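Lysine-specific demethylase REF6 (Arabidopsis thaliana, PDB 6A58) removes methyl groups from trimethylated and dimethylated lysine of histone H3, activating gene expression, and reads specific DNA sequences through a C-terminal array of four C2H2 zinc fingers. Local coordinates at residues C48-C53 and H66-H70; C78-C83 and H96-T101. All coordinates share one frame; numbering follows the deposited sequence.

Contact 1: residues C48-C53 and H66-H70. With ZN (zinc ion), chain C.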
ATOM      1  N   CYS A  48      15.112  -0.972  12.661  1.00 25.47           N
ATOM      2  CA  CYS A  48      14.484  -1.787  11.614  1.00 26.48           C
ATOM      3  C   CYS A  48      14.534  -3.288  11.944  1.00 26.64           C
ATOM      4  O   CYS A  48      15.573  -3.784  12.375  1.00 27.31           O
ATOM      5  CB  CYS A  48      15.177  -1.546  10.277  1.00 27.31           C
ATOM      6  SG  CYS A  48      14.422  -2.451   8.909  1.00 28.54           S
ATOM      7  N   PRO A  49      13.416  -4.017  11.736  1.00 26.37           N
ATOM      8  CA  PRO A  49      13.388  -5.452  12.056  1.00 26.45           C
ATOM      9  C   PRO A  49      14.115  -6.371  11.064  1.00 26.98           C
ATOM     10  O   PRO A  49      14.235  -7.567  11.341  1.00 27.72           O
ATOM     11  CB  PRO A  49      11.889  -5.780  12.042  1.00 26.46           C
ATOM     12  CG  PRO A  49      11.312  -4.798  11.088  1.00 26.45           C
ATOM     13  CD  PRO A  49      12.090  -3.534  11.305  1.00 26.59           C
ATOM     14  N   ILE A  50      14.577  -5.836   9.930  1.00 27.73           N
ATOM     15  CA  ILE A  50      15.119  -6.654   8.840  1.00 28.45           C
ATOM     16  C   ILE A  50      16.625  -6.869   8.992  1.00 29.34           C
ATOM     17  O   ILE A  50      17.379  -5.919   9.225  1.00 29.28           O
ATOM     18  CB  ILE A  50      14.811  -6.009   7.462  1.00 28.62           C
ATOM     19  CG1 ILE A  50      13.292  -5.829   7.271  1.00 29.28           C
ATOM     20  CG2 ILE A  50      15.424  -6.818   6.320  1.00 29.04           C
ATOM     21  CD1 ILE A  50      12.467  -7.097   7.359  1.00 29.80           C
ATOM     22  N   LYS A  51      17.052  -8.122   8.832  1.00 30.37           N
ATOM     23  CA  LYS A  51      18.471  -8.490   8.901  1.00 31.38           C
ATOM     24  C   LYS A  51      19.303  -7.682   7.900  1.00 32.54           C
ATOM     25  O   LYS A  51      18.931  -7.559   6.729  1.00 32.82           O
ATOM     26  CB  LYS A  51      18.653  -9.989   8.627  1.00 31.46           C
ATOM     27  CG  LYS A  51      18.103 -10.905   9.707  1.00 31.66           C
ATOM     28  CD  LYS A  51      18.017 -12.347   9.229  1.00 31.76           C
ATOM     29  CE  LYS A  51      17.432 -13.255  10.297  1.00 32.64           C
ATOM     30  NZ  LYS A  51      17.263 -14.665   9.843  1.00 33.20           N
ATOM     31  N   GLY A  52      20.408  -7.112   8.381  1.00 34.07           N
ATOM     32  CA  GLY A  52      21.343  -6.359   7.540  1.00 34.33           C
ATOM     33  C   GLY A  52      21.062  -4.881   7.304  1.00 35.50           C
ATOM     34  O   GLY A  52      21.914  -4.185   6.744  1.00 36.97           O
ATOM     35  N   CYS A  53      19.892  -4.386   7.717  1.00 34.31           N
ATOM     36  CA  CYS A  53      19.515  -2.994   7.453  1.00 33.89           C
ATOM     37  C   CYS A  53      20.191  -2.041   8.442  1.00 34.96           C
ATOM     38  O   CYS A  53      21.022  -1.219   8.044  1.00 36.29           O
ATOM     39  CB  CYS A  53      17.992  -2.817   7.480  1.00 33.14           C
ATOM     40  SG  CYS A  53      17.465  -1.117   7.191  1.00 33.29           S
ATOM     41  N   HIS A  66       8.913   2.509   7.087  1.00 41.18           N
ATOM     42  CA  HIS A  66      10.167   2.050   6.482  1.00 40.84           C
ATOM     43  C   HIS A  66      10.201   0.545   6.193  1.00 41.86           C
ATOM     44  O   HIS A  66      10.625   0.135   5.109  1.00 42.26           O
ATOM     45  CB  HIS A  66      11.367   2.412   7.361  1.00 39.39           C
ATOM     46  CG  HIS A  66      12.647   1.800   6.891  1.00 38.48           C
ATOM     47  ND1 HIS A  66      13.309   2.235   5.765  1.00 37.56           N
ATOM     48  CD2 HIS A  66      13.375   0.769   7.382  1.00 37.13           C
ATOM     49  CE1 HIS A  66      14.393   1.504   5.585  1.00 37.78           C
ATOM     50  NE2 HIS A  66      14.457   0.608   6.553  1.00 37.78           N
ATOM     51  N   GLN A  67       9.781  -0.264   7.167  1.00 42.66           N
ATOM     52  CA  GLN A  67       9.774  -1.734   7.036  1.00 44.37           C
ATOM     53  C   GLN A  67       9.045  -2.214   5.770  1.00 44.89           C
ATOM     54  O   GLN A  67       9.472  -3.184   5.143  1.00 45.17           O
ATOM     55  CB  GLN A  67       9.178  -2.383   8.303  1.00 45.13           C
ATOM     56  CG  GLN A  67       8.936  -3.894   8.231  1.00 46.12           C
ATOM     57  CD  GLN A  67       7.551  -4.268   7.721  1.00 46.49           C
ATOM     58  OE1 GLN A  67       6.545  -3.682   8.129  1.00 48.69           O
ATOM     59  NE2 GLN A  67       7.492  -5.251   6.827  1.00 47.05           N
ATOM     60  N   ARG A  68       7.963  -1.524   5.406  1.00 45.87           N
ATOM     61  CA  ARG A  68       7.203  -1.820   4.182  1.00 46.55           C
ATOM     62  C   ARG A  68       8.031  -1.742   2.892  1.00 46.86           C
ATOM     63  O   ARG A  68       7.753  -2.473   1.939  1.00 47.60           O
ATOM     64  CB  ARG A  68       6.002  -0.878   4.066  1.00 46.74           C
ATOM     65  N   VAL A  69       9.037  -0.865   2.865  1.00 46.27           N
ATOM     66  CA  VAL A  69       9.938  -0.732   1.710  1.00 45.10           C
ATOM     67  C   VAL A  69      10.781  -1.985   1.432  1.00 44.33           C
ATOM     68  O   VAL A  69      11.160  -2.232   0.284  1.00 45.65           O
ATOM     69  CB  VAL A  69      10.888   0.474   1.871  1.00 45.60           C
ATOM     70  N   HIS A  70      11.083  -2.763   2.471  1.00 41.70           N
ATOM     71  CA  HIS A  70      11.773  -4.050   2.307  1.00 40.81           C
ATOM     72  C   HIS A  70      10.884  -5.141   1.700  1.00 40.63           C
ATOM     73  O   HIS A  70      11.388  -6.048   1.033  1.00 41.90           O
ATOM     74  CB  HIS A  70      12.320  -4.553   3.646  1.00 40.05           C
ATOM     75  CG  HIS A  70      13.472  -3.754   4.167  1.00 38.87           C
ATOM     76  ND1 HIS A  70      14.775  -4.010   3.802  1.00 39.30           N
ATOM     77  CD2 HIS A  70      13.520  -2.721   5.039  1.00 39.65           C
ATOM     78  CE1 HIS A  70      15.577  -3.160   4.419  1.00 39.61           C
ATOM     79  NE2 HIS A  70      14.840  -2.369   5.178  1.00 37.90           N
TER
HETATM   80 ZN    ZN C1402      15.248  -1.413   7.121  1.00 38.38          ZN
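The zinc site of the second C2H2 finger joins Cys-48 and Cys-53, on the loop 48-53, to His-66 and His-70, one turn apart on the helix 60-70. A single zinc ion takes Cys-48 SG, Cys-53 SG, His-66 NE2 and His-70 NE2, each at 2.2 Å, and so holds loop and helix together. Cysteine suits the loop because a short thiolate reaches the metal directly from a tight bend; histidine suits the helix because its longer ring carries NE2 out to the ion. Both cysteines turn SG anti to the backbone N (chi1 -177° for Cys-48), which brings the two sulfurs round to the same metal. Cys-48 SG lies in the plane of the His-66 ring, at its edge, 3.7 Å from CD2. The same sulfur accepts a hydrogen bond from the backbone N of Ile-50 at 3.5 Å, nearly straight at 165°, a bond that probably eases the negative charge on the thiolate and ties the backbone of Ile-50 to the ligand sulfur two residues earlier.

Ile-50 also covers one face of the His-70 ring. Its CG1 sits above the plane, displaced toward the rim, in a CH-pi contact 4.0 Å from the centroid, while CG2 approaches ND1; the branched side chain thus spreads over the imidazole and shields one side of a metal ligand. Cut back to an alanine here, the side chain would lose CG1 and CG2, and that face of His-70 is likely to lose its apolar cover, leaving the ring easier to turn about the zinc bond. The ring of Phe-57 meets that of His-66, the planes about 40° apart, and Gln-67 also touches Met-32 of the first finger. Away from the metal, Pro-49 and Gln-67 cross at about a right angle, with Pro-49 CG 3.8 Å from Gln-67 CG.

Contact 2: residues C78-C83 and H96-T101. With ZN (zinc ion), chain D.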
ATOM      1  N   CYS A  78      -4.742 -10.859  -9.329  1.00 27.62           N
ATOM      2  CA  CYS A  78      -5.774 -10.470 -10.281  1.00 27.24           C
ATOM      3  C   CYS A  78      -6.672 -11.678 -10.565  1.00 27.01           C
ATOM      4  O   CYS A  78      -6.162 -12.775 -10.799  1.00 27.67           O
ATOM      5  CB  CYS A  78      -5.148  -9.978 -11.581  1.00 27.14           C
ATOM      6  SG  CYS A  78      -6.379  -9.435 -12.790  1.00 27.55           S
ATOM      7  N   PRO A  79      -8.006 -11.482 -10.544  1.00 26.74           N
ATOM      8  CA  PRO A  79      -8.928 -12.590 -10.791  1.00 27.19           C
ATOM      9  C   PRO A  79      -9.163 -12.921 -12.270  1.00 27.32           C
ATOM     10  O   PRO A  79      -9.865 -13.887 -12.553  1.00 28.34           O
ATOM     11  CB  PRO A  79     -10.228 -12.092 -10.161  1.00 27.38           C
ATOM     12  CG  PRO A  79     -10.179 -10.623 -10.373  1.00 27.55           C
ATOM     13  CD  PRO A  79      -8.735 -10.247 -10.187  1.00 27.08           C
ATOM     14  N   TRP A  80      -8.588 -12.141 -13.188  1.00 26.92           N
ATOM     15  CA  TRP A  80      -8.803 -12.321 -14.631  1.00 27.56           C
ATOM     16  C   TRP A  80      -7.930 -13.472 -15.128  1.00 28.01           C
ATOM     17  O   TRP A  80      -6.704 -13.390 -15.049  1.00 27.73           O
ATOM     18  CB  TRP A  80      -8.443 -11.023 -15.367  1.00 27.21           C
ATOM     19  CG  TRP A  80      -9.189 -10.757 -16.641  1.00 27.06           C
ATOM     20  CD1 TRP A  80      -8.698 -10.836 -17.907  1.00 27.33           C
ATOM     21  CD2 TRP A  80     -10.544 -10.308 -16.761  1.00 26.64           C
ATOM     22  NE1 TRP A  80      -9.670 -10.484 -18.817  1.00 27.27           N
ATOM     23  CE2 TRP A  80     -10.817 -10.168 -18.139  1.00 26.55           C
ATOM     24  CE3 TRP A  80     -11.560 -10.026 -15.839  1.00 26.91           C
ATOM     25  CZ2 TRP A  80     -12.061  -9.739 -18.617  1.00 26.86           C
ATOM     26  CZ3 TRP A  80     -12.794  -9.609 -16.312  1.00 26.76           C
ATOM     27  CH2 TRP A  80     -13.034  -9.467 -17.689  1.00 26.55           C
ATOM     28  N   LYS A  81      -8.549 -14.540 -15.633  1.00 28.88           N
ATOM     29  CA  LYS A  81      -7.795 -15.702 -16.121  1.00 30.06           C
ATOM     30  C   LYS A  81      -6.752 -15.275 -17.151  1.00 29.82           C
ATOM     31  O   LYS A  81      -7.039 -14.454 -18.023  1.00 29.38           O
ATOM     32  CB  LYS A  81      -8.721 -16.746 -16.748  1.00 30.95           C
ATOM     33  CG  LYS A  81      -9.615 -17.477 -15.762  1.00 32.06           C
ATOM     34  CD  LYS A  81     -10.751 -18.206 -16.469  1.00 33.77           C
ATOM     35  CE  LYS A  81     -10.256 -19.350 -17.337  1.00 35.39           C
ATOM     36  NZ  LYS A  81     -11.374 -20.032 -18.048  1.00 36.30           N
ATOM     37  N   GLY A  82      -5.545 -15.831 -17.032  1.00 30.96           N
ATOM     38  CA  GLY A  82      -4.414 -15.467 -17.887  1.00 31.34           C
ATOM     39  C   GLY A  82      -3.511 -14.367 -17.354  1.00 31.66           C
ATOM     40  O   GLY A  82      -2.383 -14.218 -17.827  1.00 32.81           O
ATOM     41  N   CYS A  83      -3.992 -13.595 -16.377  1.00 30.98           N
ATOM     42  CA  CYS A  83      -3.238 -12.483 -15.825  1.00 30.73           C
ATOM     43  C   CYS A  83      -2.502 -12.938 -14.575  1.00 31.57           C
ATOM     44  O   CYS A  83      -3.104 -13.531 -13.683  1.00 32.44           O
ATOM     45  CB  CYS A  83      -4.172 -11.327 -15.478  1.00 29.65           C
ATOM     46  SG  CYS A  83      -3.291  -9.840 -14.979  1.00 28.96           S
ATOM     47  N   HIS A  96      -6.764  -1.864 -11.482  1.00 28.23           N
ATOM     48  CA  HIS A  96      -6.176  -2.711 -12.524  1.00 27.60           C
ATOM     49  C   HIS A  96      -7.195  -3.537 -13.310  1.00 26.53           C
ATOM     50  O   HIS A  96      -7.087  -3.645 -14.535  1.00 26.44           O
ATOM     51  CB  HIS A  96      -5.120  -3.653 -11.945  1.00 27.61           C
ATOM     52  CG  HIS A  96      -4.734  -4.755 -12.881  1.00 27.66           C
ATOM     53  ND1 HIS A  96      -3.884  -4.558 -13.946  1.00 28.17           N
ATOM     54  CD2 HIS A  96      -5.100  -6.058 -12.924  1.00 27.93           C
ATOM     55  CE1 HIS A  96      -3.736  -5.696 -14.601  1.00 28.37           C
ATOM     56  NE2 HIS A  96      -4.463  -6.621 -14.001  1.00 28.44           N
ATOM     57  N   ILE A  97      -8.174  -4.116 -12.616  1.00 25.70           N
ATOM     58  CA  ILE A  97      -9.193  -4.959 -13.268  1.00 25.15           C
ATOM     59  C   ILE A  97      -9.954  -4.179 -14.354  1.00 25.08           C
ATOM     60  O   ILE A  97     -10.369  -4.759 -15.362  1.00 24.68           O
ATOM     61  CB  ILE A  97     -10.161  -5.592 -12.236  1.00 25.13           C
ATOM     62  CG1 ILE A  97      -9.415  -6.607 -11.361  1.00 25.78           C
ATOM     63  CG2 ILE A  97     -11.326  -6.301 -12.922  1.00 25.09           C
ATOM     64  CD1 ILE A  97     -10.101  -6.917 -10.048  1.00 26.14           C
ATOM     65  N   ARG A  98     -10.100  -2.866 -14.173  1.00 24.18           N
ATOM     66  CA  ARG A  98     -10.731  -2.018 -15.189  1.00 24.59           C
ATOM     67  C   ARG A  98     -10.000  -2.037 -16.536  1.00 24.69           C
ATOM     68  O   ARG A  98     -10.624  -1.805 -17.572  1.00 24.66           O
ATOM     69  CB  ARG A  98     -10.875  -0.574 -14.700  1.00 25.03           C
ATOM     70  CG  ARG A  98     -11.782  -0.411 -13.488  1.00 25.97           C
ATOM     71  CD  ARG A  98     -11.694   0.996 -12.932  1.00 26.27           C
ATOM     72  NE  ARG A  98     -12.285   1.071 -11.600  1.00 27.05           N
ATOM     73  CZ  ARG A  98     -12.028   2.026 -10.700  1.00 27.09           C
ATOM     74  NH1 ARG A  98     -11.194   3.028 -10.970  1.00 27.26           N
ATOM     75  NH2 ARG A  98     -12.620   1.975  -9.509  1.00 28.03           N
ATOM     76  N   VAL A  99      -8.693  -2.311 -16.527  1.00 24.71           N
ATOM     77  CA  VAL A  99      -7.922  -2.460 -17.773  1.00 25.02           C
ATOM     78  C   VAL A  99      -8.483  -3.626 -18.588  1.00 25.18           C
ATOM     79  O   VAL A  99      -8.613  -3.523 -19.808  1.00 25.48           O
ATOM     80  CB  VAL A  99      -6.407  -2.666 -17.512  1.00 26.26           C
ATOM     81  CG1 VAL A  99      -5.642  -2.888 -18.814  1.00 26.94           C
ATOM     82  CG2 VAL A  99      -5.825  -1.474 -16.758  1.00 26.78           C
ATOM     83  N   HIS A 100      -8.826  -4.719 -17.908  1.00 24.14           N
ATOM     84  CA  HIS A 100      -9.404  -5.896 -18.556  1.00 24.69           C
ATOM     85  C   HIS A 100     -10.848  -5.686 -18.995  1.00 24.93           C
ATOM     86  O   HIS A 100     -11.235  -6.145 -20.069  1.00 24.91           O
ATOM     87  CB  HIS A 100      -9.371  -7.108 -17.627  1.00 24.96           C
ATOM     88  CG  HIS A 100      -7.998  -7.522 -17.202  1.00 25.49           C
ATOM     89  ND1 HIS A 100      -6.975  -7.751 -18.098  1.00 26.62           N
ATOM     90  CD2 HIS A 100      -7.490  -7.790 -15.975  1.00 25.50           C
ATOM     91  CE1 HIS A 100      -5.889  -8.114 -17.440  1.00 27.47           C
ATOM     92  NE2 HIS A 100      -6.178  -8.155 -16.151  1.00 26.04           N
ATOM     93  N   THR A 101     -11.655  -5.029 -18.157  1.00 24.37           N
ATOM     94  CA  THR A 101     -13.077  -4.826 -18.469  1.00 24.77           C
ATOM     95  C   THR A 101     -13.324  -3.669 -19.445  1.00 24.75           C
ATOM     96  O   THR A 101     -14.375  -3.619 -20.083  1.00 26.12           O
ATOM     97  CB  THR A 101     -13.915  -4.570 -17.205  1.00 25.28           C
ATOM     98  OG1 THR A 101     -13.509  -3.332 -16.610  1.00 26.08           O
ATOM     99  CG2 THR A 101     -13.755  -5.718 -16.205  1.00 25.40           C
TER
HETATM  100 ZN    ZN D1403      -5.086  -8.580 -14.438  0.80 31.10          ZN
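Between the strands 76-77 and 86-87, the loop 78-83 folds back through a type II beta turn from Trp-80 to Cys-83, closed by Cys-83 N to Trp-80 O at 3.0 Å. Gly-82, the third residue of the turn, takes a positive phi, where a side chain would run into the preceding carbonyl oxygen. The loop faces the last turns of the helix 90-101, with Cys-78 and Ile-97 the nearest pair of CA atoms. Loop and helix together make the zinc site of the third C2H2 finger: Cys-78 SG and Cys-83 SG bind the ion at 2.3 Å, His-96 NE2 and His-100 NE2 at 2.1 Å.

Trp-80 lays its indole over His-100. The five-membered ring and the imidazole form an offset stack with centroids 4.0 Å apart and planes only 3° from parallel, and His-100 CB stands over the centre of the same pyrrole ring. With CG anti to the carbonyl carbon (chi1 -61°), His-100 presents this face to the indole while NE2 reaches the metal. Farther out, Thr-101 CG2 approaches the six-membered ring at CZ3. Ile-97 CD1 reaches the CG and CD side of the Pro-79 ring, 3.6 Å from Pro-79 CD, an apolar contact next to the ligand Cys-78. The ring of Phe-87 meets that of His-96.

Trp-80 N also donates a hydrogen bond to Cys-78 SG, so one residue supports two ligands: its amide probably tempers the charge of a thiolate, while its broad, flat side chain probably helps to fix the rotation of an imidazole that the zinc bond alone would leave less constrained.

Overall arrangement
Contacts 1 and 2 come in series along the chain, the first complete before the second opens. Their centres are 31 Å apart, on opposite sides of the centre of the chain, and their nearest atoms about 19 Å apart, so neither braces the other directly. Contact 1 uses the helix 60-70, which also carries His-60, a ligand of the first zinc ion, so the first two fingers are joined through it; the side chain of Pro-49 lies about 5 Å from that of His-43. Contact 2 joins the helix 90-101 to the loop 78-83 between strands 76-77 and 86-87, in a third finger standing apart. Such an arrangement suits a protein that reads DNA with several fingers.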